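Local coordinates for protein 1H-3-hydroxy-4-oxoquinoline 2,4-dioxygenase (Pseudomonas putida, PDB 3IBT) that cleaves the heterocyclic ring of 3-hydroxy-1H-quinolin-4-one with dioxygen, yielding N-formylanthranilate and carbon monoxide without any cofactor, at residues M91-I102 with K115-L123. Residues are numbered along the deposited sequence; the frame is centred on the assembly and turned at random.
Sequences MVSTSHGCWVNI and KTIIIDWLL. Unlike the reference sequence in segment 115-123: Ile-118 (reference Val).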
loop_
_atom_site.group_PDB
_atom_site.type_symbol
_atom_site.label_atom_id
_atom_site.label_comp_id
_atom_site.label_asym_id
_atom_site.label_seq_id
_atom_site.Cartn_x
_atom_site.Cartn_y
_atom_site.Cartn_z
HETATM N N MSE A 91 5.823 -9.252 1.511
HETATM C CA MSE A 91 5.086 -8.037 1.842
HETATM C C MSE A 91 3.865 -7.836 0.987
HETATM O O MSE A 91 3.818 -8.270 -0.147
HETATM C CB MSE A 91 5.996 -6.829 1.778
HETATM C CG MSE A 91 7.126 -6.987 0.803
HETATM SE SE MSE A 91 8.306 -5.402 0.923
HETATM C CE MSE A 91 8.961 -5.659 2.769
ATOM N N VAL A 92 2.865 -7.185 1.548
ATOM C CA VAL A 92 1.653 -6.905 0.841
ATOM C C VAL A 92 1.408 -5.460 1.086
ATOM O O VAL A 92 1.317 -5.032 2.225
ATOM C CB VAL A 92 0.475 -7.715 1.423
ATOM C CG1 VAL A 92 -0.874 -7.047 1.143
ATOM C CG2 VAL A 92 0.491 -9.174 0.933
ATOM N N SER A 93 1.299 -4.690 0.017
ATOM C CA SER A 93 1.152 -3.242 0.170
ATOM C C SER A 93 -0.111 -2.693 -0.465
ATOM O O SER A 93 -0.703 -3.298 -1.369
ATOM C CB SER A 93 2.400 -2.489 -0.344
ATOM O OG SER A 93 2.657 -2.764 -1.713
ATOM N N THR A 94 -0.532 -1.545 0.038
ATOM C CA THR A 94 -1.732 -0.887 -0.436
ATOM C C THR A 94 -1.429 0.377 -1.230
ATOM O O THR A 94 -0.545 1.177 -0.856
ATOM C CB THR A 94 -2.622 -0.547 0.753
ATOM O OG1 THR A 94 -3.597 -1.581 0.877
ATOM C CG2 THR A 94 -3.342 0.858 0.600
ATOM N N SER A 95 -2.151 0.548 -2.340
ATOM C CA SER A 95 -2.179 1.844 -2.986
ATOM C C SER A 95 -0.743 2.347 -3.251
ATOM O O SER A 95 0.030 1.650 -3.904
ATOM C CB SER A 95 -2.960 2.822 -2.096
ATOM O OG SER A 95 -3.138 4.055 -2.764
ATOM N N HIS A 96 -0.384 3.527 -2.742
ATOM C CA HIS A 96 0.925 4.104 -3.064
ATOM C C HIS A 96 2.031 3.611 -2.140
ATOM O O HIS A 96 3.213 3.952 -2.327
ATOM C CB HIS A 96 0.855 5.614 -3.270
ATOM C CG HIS A 96 -0.208 5.994 -4.240
ATOM N ND1 HIS A 96 -0.083 5.775 -5.602
ATOM C CD2 HIS A 96 -1.456 6.487 -4.054
ATOM C CE1 HIS A 96 -1.189 6.165 -6.217
ATOM N NE2 HIS A 96 -2.038 6.607 -5.304
ATOM N N GLY A 97 1.638 2.763 -1.184
ATOM C CA GLY A 97 2.586 1.955 -0.418
ATOM C C GLY A 97 3.357 1.032 -1.357
ATOM O O GLY A 97 4.468 0.630 -1.061
ATOM N N CYS A 98 2.782 0.714 -2.505
ATOM C CA CYS A 98 3.416 -0.171 -3.446
ATOM C C CYS A 98 4.741 0.320 -4.025
ATOM O O CYS A 98 5.699 -0.476 -4.133
ATOM C CB CYS A 98 2.435 -0.454 -4.559
ATOM S SG CYS A 98 0.841 -1.069 -3.866
ATOM N N TRP A 99 4.801 1.600 -4.416
ATOM C CA TRP A 99 6.074 2.243 -4.733
ATOM C C TRP A 99 7.165 1.818 -3.710
ATOM O O TRP A 99 8.278 1.472 -4.117
ATOM C CB TRP A 99 5.972 3.785 -4.719
ATOM C CG TRP A 99 5.014 4.363 -5.647
ATOM C CD1 TRP A 99 3.776 4.869 -5.347
ATOM C CD2 TRP A 99 5.190 4.511 -7.061
ATOM N NE1 TRP A 99 3.162 5.298 -6.501
ATOM C CE2 TRP A 99 3.998 5.081 -7.569
ATOM C CE3 TRP A 99 6.221 4.168 -7.958
ATOM C CZ2 TRP A 99 3.813 5.346 -8.930
ATOM C CZ3 TRP A 99 6.034 4.434 -9.332
ATOM C CH2 TRP A 99 4.837 5.018 -9.798
ATOM N N VAL A 100 6.861 1.851 -2.405
ATOM C CA VAL A 100 7.806 1.358 -1.370
ATOM C C VAL A 100 8.106 -0.166 -1.500
ATOM O O VAL A 100 9.252 -0.596 -1.530
ATOM C CB VAL A 100 7.279 1.689 0.076
ATOM C CG1 VAL A 100 8.223 1.193 1.152
ATOM C CG2 VAL A 100 6.968 3.196 0.224
ATOM N N ASN A 101 7.047 -0.961 -1.581
ATOM C CA ASN A 101 7.131 -2.389 -1.843
ATOM C C ASN A 101 8.110 -2.738 -2.988
ATOM O O ASN A 101 9.086 -3.489 -2.784
ATOM C CB ASN A 101 5.724 -2.897 -2.164
ATOM C CG ASN A 101 5.634 -4.402 -2.213
ATOM O OD1 ASN A 101 6.646 -5.105 -2.367
ATOM N ND2 ASN A 101 4.406 -4.922 -2.094
ATOM N N ILE A 102 7.872 -2.172 -4.174
ATOM C CA ILE A 102 8.718 -2.471 -5.309
ATOM C C ILE A 102 10.150 -1.990 -5.123
ATOM O O ILE A 102 11.098 -2.618 -5.605
ATOM C CB ILE A 102 8.096 -1.957 -6.606
ATOM C CG1 ILE A 102 6.772 -2.666 -6.789
ATOM C CG2 ILE A 102 8.946 -2.291 -7.817
ATOM C CD1 ILE A 102 6.894 -4.156 -6.815
ATOM N N LYS A 115 8.540 -12.945 -4.650
ATOM C CA LYS A 115 7.104 -12.670 -4.766
ATOM C C LYS A 115 6.658 -11.519 -3.904
ATOM O O LYS A 115 7.156 -11.305 -2.789
ATOM C CB LYS A 115 6.290 -13.842 -4.311
ATOM C CG LYS A 115 6.324 -14.995 -5.215
ATOM C CD LYS A 115 5.126 -15.898 -4.956
ATOM C CE LYS A 115 5.477 -17.362 -5.135
ATOM N NZ LYS A 115 4.212 -18.173 -5.169
ATOM N N THR A 116 5.656 -10.801 -4.387
ATOM C CA THR A 116 5.162 -9.649 -3.642
ATOM C C THR A 116 3.707 -9.352 -4.040
ATOM O O THR A 116 3.249 -9.796 -5.097
ATOM C CB THR A 116 6.111 -8.467 -3.877
ATOM O OG1 THR A 116 5.813 -7.401 -2.974
ATOM C CG2 THR A 116 6.021 -7.988 -5.319
ATOM N N ILE A 117 2.950 -8.655 -3.201
ATOM C CA ILE A 117 1.572 -8.364 -3.560
ATOM C C ILE A 117 1.334 -6.920 -3.359
ATOM O O ILE A 117 1.817 -6.306 -2.432
ATOM C CB ILE A 117 0.596 -9.084 -2.648
ATOM C CG1 ILE A 117 0.758 -10.599 -2.805
ATOM C CG2 ILE A 117 -0.854 -8.577 -2.886
ATOM C CD1 ILE A 117 -0.156 -11.378 -2.043
ATOM N N ILE A 118 0.538 -6.386 -4.239
ATOM C CA ILE A 118 0.135 -5.000 -4.195
ATOM C C ILE A 118 -1.378 -4.956 -4.321
ATOM O O ILE A 118 -1.975 -5.821 -4.953
ATOM C CB ILE A 118 0.776 -4.248 -5.336
ATOM C CG1 ILE A 118 0.659 -5.078 -6.629
ATOM C CG2 ILE A 118 2.241 -3.969 -5.015
ATOM C CD1 ILE A 118 1.441 -4.529 -7.748
ATOM N N ILE A 119 -1.997 -3.969 -3.707
ATOM C CA ILE A 119 -3.437 -3.926 -3.649
ATOM C C ILE A 119 -3.897 -2.546 -4.109
ATOM O O ILE A 119 -3.501 -1.532 -3.547
ATOM C CB ILE A 119 -3.945 -4.220 -2.232
ATOM C CG1 ILE A 119 -3.502 -5.616 -1.806
ATOM C CG2 ILE A 119 -5.444 -4.091 -2.160
ATOM C CD1 ILE A 119 -3.915 -5.999 -0.433
ATOM N N ASP A 120 -4.716 -2.498 -5.146
ATOM C CA ASP A 120 -5.364 -1.266 -5.502
ATOM C C ASP A 120 -4.412 -0.117 -5.701
ATOM O O ASP A 120 -4.613 0.974 -5.161
ATOM C CB ASP A 120 -6.485 -0.881 -4.540
ATOM C CG ASP A 120 -7.752 -0.506 -5.308
ATOM O OD1 ASP A 120 -8.720 -1.294 -5.241
ATOM O OD2 ASP A 120 -7.764 0.522 -6.057
ATOM N N TRP A 121 -3.388 -0.399 -6.503
ATOM C CA TRP A 121 -2.413 0.544 -7.011
ATOM C C TRP A 121 -2.834 0.903 -8.430
ATOM O O TRP A 121 -2.960 -0.000 -9.287
ATOM C CB TRP A 121 -1.135 -0.224 -7.163
ATOM C CG TRP A 121 0.067 0.600 -7.242
ATOM C CD1 TRP A 121 0.184 1.910 -6.938
ATOM C CD2 TRP A 121 1.366 0.145 -7.586
ATOM N NE1 TRP A 121 1.464 2.304 -7.094
ATOM C CE2 TRP A 121 2.223 1.236 -7.473
ATOM C CE3 TRP A 121 1.886 -1.094 -7.989
ATOM C CZ2 TRP A 121 3.596 1.150 -7.737
ATOM C CZ3 TRP A 121 3.266 -1.196 -8.243
ATOM C CH2 TRP A 121 4.103 -0.072 -8.107
ATOM N N LEU A 122 -3.026 2.202 -8.685
ATOM C CA LEU A 122 -3.493 2.683 -9.977
ATOM C C LEU A 122 -2.391 2.563 -11.023
ATOM O O LEU A 122 -1.428 3.342 -11.051
ATOM C CB LEU A 122 -4.010 4.118 -9.839
ATOM C CG LEU A 122 -4.516 4.870 -11.068
ATOM C CD1 LEU A 122 -5.850 4.340 -11.599
ATOM C CD2 LEU A 122 -4.608 6.341 -10.715
ATOM N N LEU A 123 -2.542 1.562 -11.881
ATOM C CA LEU A 123 -1.445 1.169 -12.737
ATOM C C LEU A 123 -1.125 2.204 -13.808
ATOM O O LEU A 123 -0.014 2.201 -14.380
ATOM C CB LEU A 123 -1.717 -0.178 -13.365
ATOM C CG LEU A 123 -1.826 -1.271 -12.330
ATOM C CD1 LEU A 123 -2.262 -2.532 -13.030
ATOM C CD2 LEU A 123 -0.549 -1.519 -11.555
HETATM O O HOH W 1 -3.624 3.379 -6.013
#
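With CG of Trp-121 anti to the backbone N (chi1 -161°), the indole folds back over the start of helix 97-107, whose Cys-98 rests CB on its face, 3.4 Å from the six-membered ring centroid. Small cysteine suits this CH-pi seat; its chi1 of -54° sets SG beside the backbone N, over the five-membered ring (4.1 Å from the centroid) and against Ile-118 CG2. The edge of Trp-121 meets the face of Trp-99 in a T-shaped pair, planes at 89°, and Ile-102 CG1 packs near CH2 of Trp-121. Were Trp-121 replaced by an alanine, a gap would probably open beneath Cys-98 CB, taking this edge away from the face of Trp-99. Farther along the helix, Asn-101 serves two hydroxyls: OD1 accepts from Thr-116 OG1 on an in-plane lone pair, and ND2 donates to Ser-93 OG (2.8 Å). The strands pair in parallel, Ser-93 N to Ile-117 O (3.0 Å) and Ser-95 N to Ile-119 O (2.8 Å); opposite the helix, branched Val-92 CG1 meets Ile-119 CD1. In this beta-alpha-beta unit the type II' turn Thr-94 to Gly-97 lies where alpha/beta-hydrolases have their nucleophile elbow; Thr-94 and Ser-95 probably bind substrate. Asp-120, OD1 held by Ser-213 N and OD2 weakly hydrogen-bonded to His-244 ND1, probably raises that histidine's basicity. Strands 23-27 and 207-212 flank the pair, with helix 195-200 against Trp-99 and Trp-121.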